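Local coordinates for protein dihydroorotase (PDB 2OGJ) that catalyses the zinc-dependent deacetylation of acetyl-(R)-mandelate in vitro, acting as an esterase with the TIM-barrel fold of the amidohydrolase superfamily, at residues H79-G84 with R118-E123; V100-D105 with R128-L133; T85-R90 with D291-S296. One frame throughout, in Å; residues are numbered along the deposited sequence.

Contact 1: residues H79-G84 with R118-E123; sequences HIWHGG and REYIIE. With ZN (zinc ion), chain G.
Ile80 and Trp81 pack against Tyr120 and Ile121 in a mainly apolar loop-on-helix contact of the TIM barrel, where the loop after strand 77-78 leans on helix 114-122. No hydrogen bond crosses it, and some 209 Å² of surface is buried. The loop starts with His79, the second histidine of the HxH metal-binding motif of amidohydrolases; its NE2 binds zinc at 2.2 Å while Ser108 holds ND1. On the helix side, Ile121 fills the middle of the contact, setting CG1, CG2 and CD1 round the backbone O of Ile80. Its CG2 branch meets CG1 of Ile80 at 4.3 Å, and its CG1 branch lies 4.0 Å from Trp81 CE3; a branched aliphatic residue suits this place because its two arms serve two neighbours. The CB of Trp81 starts away from the helix, but with CG anti to the backbone N (chi1 -161°) the indole swings back, so that CH2 comes 3.8 Å from Tyr120 CD2, near the plane of both rings and thus edge against edge. Asn113 holds the indole NE1, satisfying the polar atom of an otherwise buried ring. Gly84, which has no side chain, can set its CA against one indole face, 3.2 Å above the plane. The tyrosine ring stacks on Tyr120 of the second subunit, and His82 NE2 bonds Glu119 of that subunit, so this end of the contact is part of a subunit interface. The helix takes a wider, pi-type turn over residues 118-122, with Glu123 N donating to Arg118 O at 2.9 Å.

Contact 2: residues V100-D105 with R128-L133; sequences VTTLVD and RIKAFL
Strands 100-106 and 128-132 are neighbouring parallel strands of the TIM barrel, joined through helix 114-122 as one beta-alpha-beta unit; Thr102 to Asp105 pair in register with Arg128 to Ala131. The strand axes lie 4.3 Å apart and diverge by 22°, a twist of the kind that curls the sheet into a barrel. Five backbone bonds follow the parallel ladder: Arg128 N donates to Thr101 O, and Arg128 O accepts Leu103 N at 2.8 Å; Lys130 does the same between Leu103 and Asp105, and Phe132 N closes on Asp105 O at 2.7 Å. Leu103, Ile129, Ala131 and Asp105 share the face that packs on the helix and the loops beside it, where the first three fit as small or branched apolar residues. On the other face, Arg128 bends at chi3 (-43°) so that NE donates a bent hydrogen bond (138°) to Thr102 OG1, 3.3 Å away, which lies in the guanidinium plane, while NH2 forms a salt bridge with Asp348. Val104 CG1 touches the Phe132 ring at CE2, 3.5 Å away. The buried carboxylate of Asp105 is satisfied at OD2 by Ser108 OG and the backbone N of Ile80; a water lies 2.7 Å from Asp105 OD1 and 2.9 Å from Phe132 O.

Contact 3: residues T85-R90 with D291-S296; sequences TDISIR and DLHGHS. With ZN (zinc ion), chain G.
Ile87 lays its CG1 arm beside the imidazole of His293, with CG1 3.8 Å from His293 ND1, and its terminal CD1 reaches on to the ring of His295. A chi1 of -155° turns the CG1 arm off the backbone toward the second loop, where it spans both histidines. The contact joins two loops at the zinc-binding mouth of the TIM barrel, one following strand 77-78 and the other beginning at Asp291, the aspartate that in amidohydrolases ends the eighth barrel strand and binds metal. One bond crosses between them: Gly294 N gives its hydrogen to Ile87 O at 2.7 Å, nearly straight at 159° and approaching along the carbonyl direction. Glycine suits this place, since a CB here would run into that same carbonyl oxygen. Beyond the bond, Ile89 covers the second loop with both arms: CG2 lies 3.4 Å from Gly294 N, and CD1 meets Leu292 CG at 3.9 Å, the two side chains crossing at about a right angle. One hydrogen bond and one face contact within the loop hold the His293 ring: His295 N donates to ND1 from 16° out of the ring plane, and Ser296 OG sits over the centre of one face. This serine hydroxyl is used twice, donating to Asp291 O at 2.8 Å and accepting from His293 N at 3.1 Å; a small hydroxyl residue can thus tie the loop together next to the metal ligand Asp291. In the plane of the His293 ring, at its edge, lies Asp291 OD1, the carboxylate oxygen that binds zinc at 2.1 Å.

Overall arrangement
Contacts 1 and 3 each supply a ligand to the same zinc ion, His79 and Asp291, with His77 and the carboxylated Lys175 completing the site; contact 2 reaches toward it with its Asp105 end, the Asp105 side chain about 8 Å from a zinc ion. The centres of contacts 1 and 3 are 12 Å apart. The loop of residues 79-90 runs through both, and the probable hydrogen bond from Ile89 N to His79 O (2.8 Å) folds it back on itself. Asp105 OD2 probably accepts Ile80 N at 2.9 Å, steadying the residue after His79. Contacts 2 and 3 do not touch, their nearest atoms being about 5 Å apart. Arg90 of contact 3 forms a salt bridge with Glu119 of the second subunit.

Contact 1: residues H79-G84 with R118-E123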
# COMPACT_ATOMS: atom_id res chain seq x y z
N HIS A 79 -12.96 25.34 12.90
CA HIS A 79 -12.46 24.11 13.50
C HIS A 79 -12.34 24.37 14.99
O HIS A 79 -11.34 24.93 15.46
CB HIS A 79 -11.14 23.72 12.86
CG HIS A 79 -11.27 23.40 11.41
ND1 HIS A 79 -11.83 22.22 10.96
CD2 HIS A 79 -11.01 24.12 10.30
CE1 HIS A 79 -11.91 22.24 9.65
NE2 HIS A 79 -11.42 23.39 9.22
N ILE A 80 -13.37 23.96 15.70
CA ILE A 80 -13.47 24.17 17.12
C ILE A 80 -13.47 22.89 17.97
O ILE A 80 -14.03 22.85 19.07
CB ILE A 80 -14.73 25.00 17.41
CG1 ILE A 80 -15.92 24.39 16.67
CG2 ILE A 80 -14.51 26.46 16.96
CD1 ILE A 80 -17.19 25.22 16.82
N TRP A 81 -12.82 21.85 17.46
CA TRP A 81 -12.71 20.60 18.20
C TRP A 81 -11.44 20.75 19.04
O TRP A 81 -10.51 19.95 18.91
CB TRP A 81 -12.57 19.42 17.23
CG TRP A 81 -12.90 18.05 17.80
CD1 TRP A 81 -13.15 16.90 17.08
CD2 TRP A 81 -12.95 17.66 19.18
NE1 TRP A 81 -13.34 15.84 17.93
CE2 TRP A 81 -13.23 16.27 19.22
CE3 TRP A 81 -12.79 18.35 20.39
CZ2 TRP A 81 -13.34 15.57 20.42
CZ3 TRP A 81 -12.90 17.65 21.59
CH2 TRP A 81 -13.17 16.27 21.59
N HIS A 82 -11.41 21.81 19.86
CA HIS A 82 -10.29 22.14 20.73
C HIS A 82 -9.94 20.98 21.66
O HIS A 82 -10.81 20.36 22.26
CB HIS A 82 -10.65 23.37 21.57
CG HIS A 82 -9.66 23.66 22.65
ND1 HIS A 82 -8.51 24.38 22.43
CD2 HIS A 82 -9.63 23.28 23.95
CE1 HIS A 82 -7.80 24.41 23.54
NE2 HIS A 82 -8.45 23.75 24.48
N GLY A 83 -8.65 20.68 21.77
CA GLY A 83 -8.23 19.57 22.59
C GLY A 83 -8.39 18.23 21.89
O GLY A 83 -7.46 17.42 21.89
N GLY A 84 -9.55 17.97 21.29
CA GLY A 84 -9.80 16.71 20.59
C GLY A 84 -8.90 16.52 19.38
O GLY A 84 -8.45 15.42 19.07
N ARG A 118 -19.35 16.71 21.07
CA ARG A 118 -20.64 17.10 21.63
C ARG A 118 -20.56 17.50 23.10
O ARG A 118 -21.10 18.53 23.51
CB ARG A 118 -21.64 15.95 21.48
CG ARG A 118 -23.08 16.32 21.85
CD ARG A 118 -24.00 15.11 21.94
NE ARG A 118 -23.49 14.15 22.92
CZ ARG A 118 -23.20 12.89 22.63
NH1 ARG A 118 -23.37 12.43 21.40
NH2 ARG A 118 -22.71 12.09 23.57
N GLU A 119 -19.89 16.67 23.89
CA GLU A 119 -19.77 16.91 25.32
C GLU A 119 -18.86 18.05 25.71
O GLU A 119 -19.21 18.82 26.60
CB GLU A 119 -19.31 15.64 26.03
CG GLU A 119 -19.48 15.70 27.53
CD GLU A 119 -18.89 14.50 28.25
OE1 GLU A 119 -19.29 13.35 27.96
OE2 GLU A 119 -18.01 14.72 29.12
N TYR A 120 -17.69 18.16 25.08
CA TYR A 120 -16.75 19.24 25.42
C TYR A 120 -16.97 20.54 24.69
O TYR A 120 -16.73 21.60 25.26
CB TYR A 120 -15.30 18.83 25.17
CG TYR A 120 -14.84 17.63 25.93
CD1 TYR A 120 -15.02 17.54 27.31
CD2 TYR A 120 -14.23 16.57 25.26
CE1 TYR A 120 -14.61 16.42 28.02
CE2 TYR A 120 -13.81 15.44 25.96
CZ TYR A 120 -14.01 15.37 27.34
OH TYR A 120 -13.61 14.24 28.03
N ILE A 121 -17.40 20.49 23.44
CA ILE A 121 -17.58 21.73 22.68
C ILE A 121 -19.01 22.22 22.51
O ILE A 121 -19.31 23.37 22.82
CB ILE A 121 -16.93 21.62 21.29
CG1 ILE A 121 -15.50 21.11 21.43
CG2 ILE A 121 -16.95 22.98 20.60
CD1 ILE A 121 -14.63 21.93 22.38
N ILE A 122 -19.90 21.36 22.03
CA ILE A 122 -21.28 21.76 21.80
C ILE A 122 -22.08 22.11 23.04
O ILE A 122 -22.46 23.26 23.22
CB ILE A 122 -22.08 20.68 21.02
CG1 ILE A 122 -21.46 20.43 19.64
CG2 ILE A 122 -23.50 21.15 20.81
CD1 ILE A 122 -22.14 19.33 18.88
N GLU A 123 -22.35 21.12 23.89
CA GLU A 123 -23.17 21.33 25.08
C GLU A 123 -22.81 22.49 26.01
O GLU A 123 -23.69 23.25 26.42
CB GLU A 123 -23.26 20.02 25.87
CG GLU A 123 -23.94 18.88 25.06
CD GLU A 123 -23.67 17.47 25.61
OE1 GLU A 123 -22.81 17.31 26.50
OE2 GLU A 123 -24.31 16.51 25.13
ZN ZN G . -11.10 23.61 7.05

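Contact 2: residues V100-D105 with R128-L133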
# COMPACT_ATOMS: atom_id res chain seq x y z
N VAL A 100 -20.16 36.36 16.26
CA VAL A 100 -20.63 35.14 15.59
C VAL A 100 -21.45 34.28 16.55
O VAL A 100 -20.94 33.79 17.57
CB VAL A 100 -19.44 34.32 15.05
CG1 VAL A 100 -19.94 33.15 14.22
CG2 VAL A 100 -18.53 35.20 14.22
N THR A 101 -22.72 34.07 16.21
CA THR A 101 -23.66 33.32 17.03
C THR A 101 -23.75 31.84 16.77
O THR A 101 -24.03 31.06 17.67
CB THR A 101 -25.07 33.88 16.85
OG1 THR A 101 -25.08 35.23 17.30
CG2 THR A 101 -26.08 33.04 17.64
N THR A 102 -23.56 31.45 15.52
CA THR A 102 -23.60 30.04 15.18
C THR A 102 -22.29 29.65 14.55
O THR A 102 -21.81 30.31 13.63
CB THR A 102 -24.75 29.74 14.20
OG1 THR A 102 -26.00 30.05 14.84
CG2 THR A 102 -24.73 28.27 13.77
N LEU A 103 -21.69 28.59 15.08
CA LEU A 103 -20.43 28.08 14.57
C LEU A 103 -20.70 26.67 14.05
O LEU A 103 -21.42 25.90 14.68
CB LEU A 103 -19.40 28.04 15.69
CG LEU A 103 -18.90 29.40 16.19
CD1 LEU A 103 -18.18 29.20 17.54
CD2 LEU A 103 -17.99 30.03 15.15
N VAL A 104 -20.14 26.35 12.89
CA VAL A 104 -20.31 25.03 12.28
C VAL A 104 -18.93 24.40 12.11
O VAL A 104 -18.13 24.83 11.27
CB VAL A 104 -20.98 25.14 10.87
CG1 VAL A 104 -21.44 23.78 10.38
CG2 VAL A 104 -22.16 26.11 10.94
N ASP A 105 -18.63 23.39 12.93
CA ASP A 105 -17.33 22.76 12.81
C ASP A 105 -17.35 21.97 11.51
O ASP A 105 -18.31 21.25 11.21
CB ASP A 105 -17.03 21.84 13.99
CG ASP A 105 -15.68 21.16 13.85
OD1 ASP A 105 -15.62 20.11 13.17
OD2 ASP A 105 -14.69 21.71 14.39
N ARG A 128 -24.59 28.58 19.11
CA ARG A 128 -25.23 27.43 18.50
C ARG A 128 -24.08 26.75 17.77
O ARG A 128 -23.40 27.37 16.95
CB ARG A 128 -26.29 27.85 17.49
CG ARG A 128 -27.04 26.69 16.84
CD ARG A 128 -27.88 27.18 15.69
NE ARG A 128 -28.57 28.42 16.05
CZ ARG A 128 -29.73 28.47 16.70
NH1 ARG A 128 -30.35 27.35 17.05
NH2 ARG A 128 -30.24 29.65 17.02
N ILE A 129 -23.86 25.48 18.08
CA ILE A 129 -22.78 24.77 17.44
C ILE A 129 -23.25 23.49 16.75
O ILE A 129 -23.79 22.56 17.37
CB ILE A 129 -21.68 24.51 18.47
CG1 ILE A 129 -21.13 25.87 18.92
CG2 ILE A 129 -20.59 23.64 17.88
CD1 ILE A 129 -20.19 25.79 20.05
N LYS A 130 -23.09 23.50 15.43
CA LYS A 130 -23.46 22.39 14.58
C LYS A 130 -22.15 21.90 13.99
O LYS A 130 -21.12 22.56 14.11
CB LYS A 130 -24.38 22.87 13.45
CG LYS A 130 -25.38 23.95 13.85
CD LYS A 130 -26.76 23.43 14.23
CE LYS A 130 -26.74 22.73 15.56
NZ LYS A 130 -28.13 22.44 16.04
N ALA A 131 -22.19 20.75 13.35
CA ALA A 131 -20.98 20.19 12.77
C ALA A 131 -21.21 19.34 11.53
O ALA A 131 -22.25 18.68 11.38
CB ALA A 131 -20.26 19.36 13.82
N PHE A 132 -20.23 19.38 10.64
CA PHE A 132 -20.24 18.55 9.45
C PHE A 132 -19.41 17.36 9.93
O PHE A 132 -18.33 17.55 10.48
CB PHE A 132 -19.52 19.24 8.29
CG PHE A 132 -20.36 20.26 7.56
CD1 PHE A 132 -21.24 19.87 6.55
CD2 PHE A 132 -20.24 21.62 7.85
CE1 PHE A 132 -21.99 20.84 5.85
CE2 PHE A 132 -20.98 22.60 7.16
CZ PHE A 132 -21.85 22.21 6.16
N LEU A 133 -19.93 16.15 9.77
CA LEU A 133 -19.18 14.97 10.18
C LEU A 133 -18.21 14.62 9.06
O LEU A 133 -18.58 14.55 7.89
CB LEU A 133 -20.12 13.80 10.45
CG LEU A 133 -19.52 12.58 11.15
CD1 LEU A 133 -19.03 12.98 12.53
CD2 LEU A 133 -20.58 11.45 11.24
O HOH W 1 -16.98 17.78 12.98

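Contact 3: residues T85-R90 with D291-S296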
# COMPACT_ATOMS: atom_id res chain seq x y z
N THR A 85 -8.66 17.61 18.68
CA THR A 85 -7.79 17.60 17.52
C THR A 85 -6.68 18.57 17.84
O THR A 85 -6.76 19.32 18.81
CB THR A 85 -8.50 18.14 16.28
OG1 THR A 85 -8.78 19.53 16.47
CG2 THR A 85 -9.80 17.35 16.01
N ASP A 86 -5.64 18.58 17.02
CA ASP A 86 -4.50 19.45 17.24
C ASP A 86 -4.64 20.85 16.64
O ASP A 86 -4.17 21.85 17.20
CB ASP A 86 -3.25 18.78 16.66
CG ASP A 86 -3.27 18.71 15.11
OD1 ASP A 86 -4.35 18.59 14.47
OD2 ASP A 86 -2.17 18.74 14.52
N ILE A 87 -5.30 20.91 15.49
CA ILE A 87 -5.47 22.13 14.70
C ILE A 87 -6.57 23.12 15.10
O ILE A 87 -6.51 24.28 14.73
CB ILE A 87 -5.66 21.75 13.19
CG1 ILE A 87 -5.22 22.91 12.31
CG2 ILE A 87 -7.11 21.40 12.89
CD1 ILE A 87 -3.82 23.37 12.60
N SER A 88 -7.55 22.64 15.86
CA SER A 88 -8.70 23.44 16.30
C SER A 88 -8.42 24.52 17.33
O SER A 88 -7.47 24.44 18.09
CB SER A 88 -9.79 22.55 16.89
OG SER A 88 -10.33 21.67 15.93
N ILE A 89 -9.29 25.52 17.34
CA ILE A 89 -9.22 26.63 18.28
C ILE A 89 -10.45 26.49 19.17
O ILE A 89 -11.19 25.52 19.05
CB ILE A 89 -9.26 28.01 17.56
CG1 ILE A 89 -10.43 28.08 16.59
CG2 ILE A 89 -7.96 28.25 16.83
CD1 ILE A 89 -10.50 29.40 15.84
N ARG A 90 -10.67 27.43 20.08
CA ARG A 90 -11.83 27.34 20.97
C ARG A 90 -13.00 28.11 20.38
O ARG A 90 -12.81 29.01 19.58
CB ARG A 90 -11.48 27.94 22.34
CG ARG A 90 -10.28 27.30 23.05
CD ARG A 90 -9.97 28.08 24.32
NE ARG A 90 -8.70 27.71 24.93
CZ ARG A 90 -8.55 26.76 25.86
NH1 ARG A 90 -9.60 26.06 26.31
NH2 ARG A 90 -7.33 26.52 26.35
N ASP A 291 -12.19 29.66 7.22
CA ASP A 291 -11.71 28.33 7.58
C ASP A 291 -10.72 28.57 8.73
O ASP A 291 -9.52 28.31 8.63
CB ASP A 291 -11.03 27.68 6.37
CG ASP A 291 -10.29 26.42 6.72
OD1 ASP A 291 -10.81 25.61 7.52
OD2 ASP A 291 -9.19 26.24 6.17
N LEU A 292 -11.26 29.09 9.82
CA LEU A 292 -10.53 29.46 11.02
C LEU A 292 -10.04 28.28 11.86
O LEU A 292 -10.80 27.39 12.23
CB LEU A 292 -11.42 30.39 11.87
CG LEU A 292 -10.91 31.62 12.64
CD1 LEU A 292 -9.98 32.47 11.79
CD2 LEU A 292 -12.10 32.43 13.05
N HIS A 293 -8.75 28.28 12.13
CA HIS A 293 -8.17 27.24 12.98
C HIS A 293 -6.85 27.73 13.53
O HIS A 293 -6.47 28.87 13.29
CB HIS A 293 -8.00 25.93 12.20
CG HIS A 293 -7.18 26.06 10.97
ND1 HIS A 293 -5.84 26.38 10.99
CD2 HIS A 293 -7.52 25.94 9.66
CE1 HIS A 293 -5.39 26.46 9.75
NE2 HIS A 293 -6.39 26.20 8.93
N GLY A 294 -6.16 26.88 14.28
CA GLY A 294 -4.89 27.26 14.88
C GLY A 294 -3.79 27.80 13.97
O GLY A 294 -2.79 28.30 14.46
N HIS A 295 -3.96 27.70 12.66
CA HIS A 295 -2.93 28.18 11.77
C HIS A 295 -3.36 29.25 10.79
O HIS A 295 -2.55 29.74 10.00
CB HIS A 295 -2.29 27.02 11.00
CG HIS A 295 -1.34 26.21 11.83
ND1 HIS A 295 -0.49 26.78 12.76
CD2 HIS A 295 -1.09 24.88 11.86
CE1 HIS A 295 0.24 25.83 13.32
NE2 HIS A 295 -0.11 24.67 12.79
N SER A 296 -4.64 29.61 10.82
CA SER A 296 -5.12 30.65 9.93
C SER A 296 -5.64 31.84 10.72
O SER A 296 -5.74 32.94 10.18
CB SER A 296 -6.23 30.11 9.02
OG SER A 296 -7.35 29.69 9.76
ZN ZN G . -11.10 23.61 7.05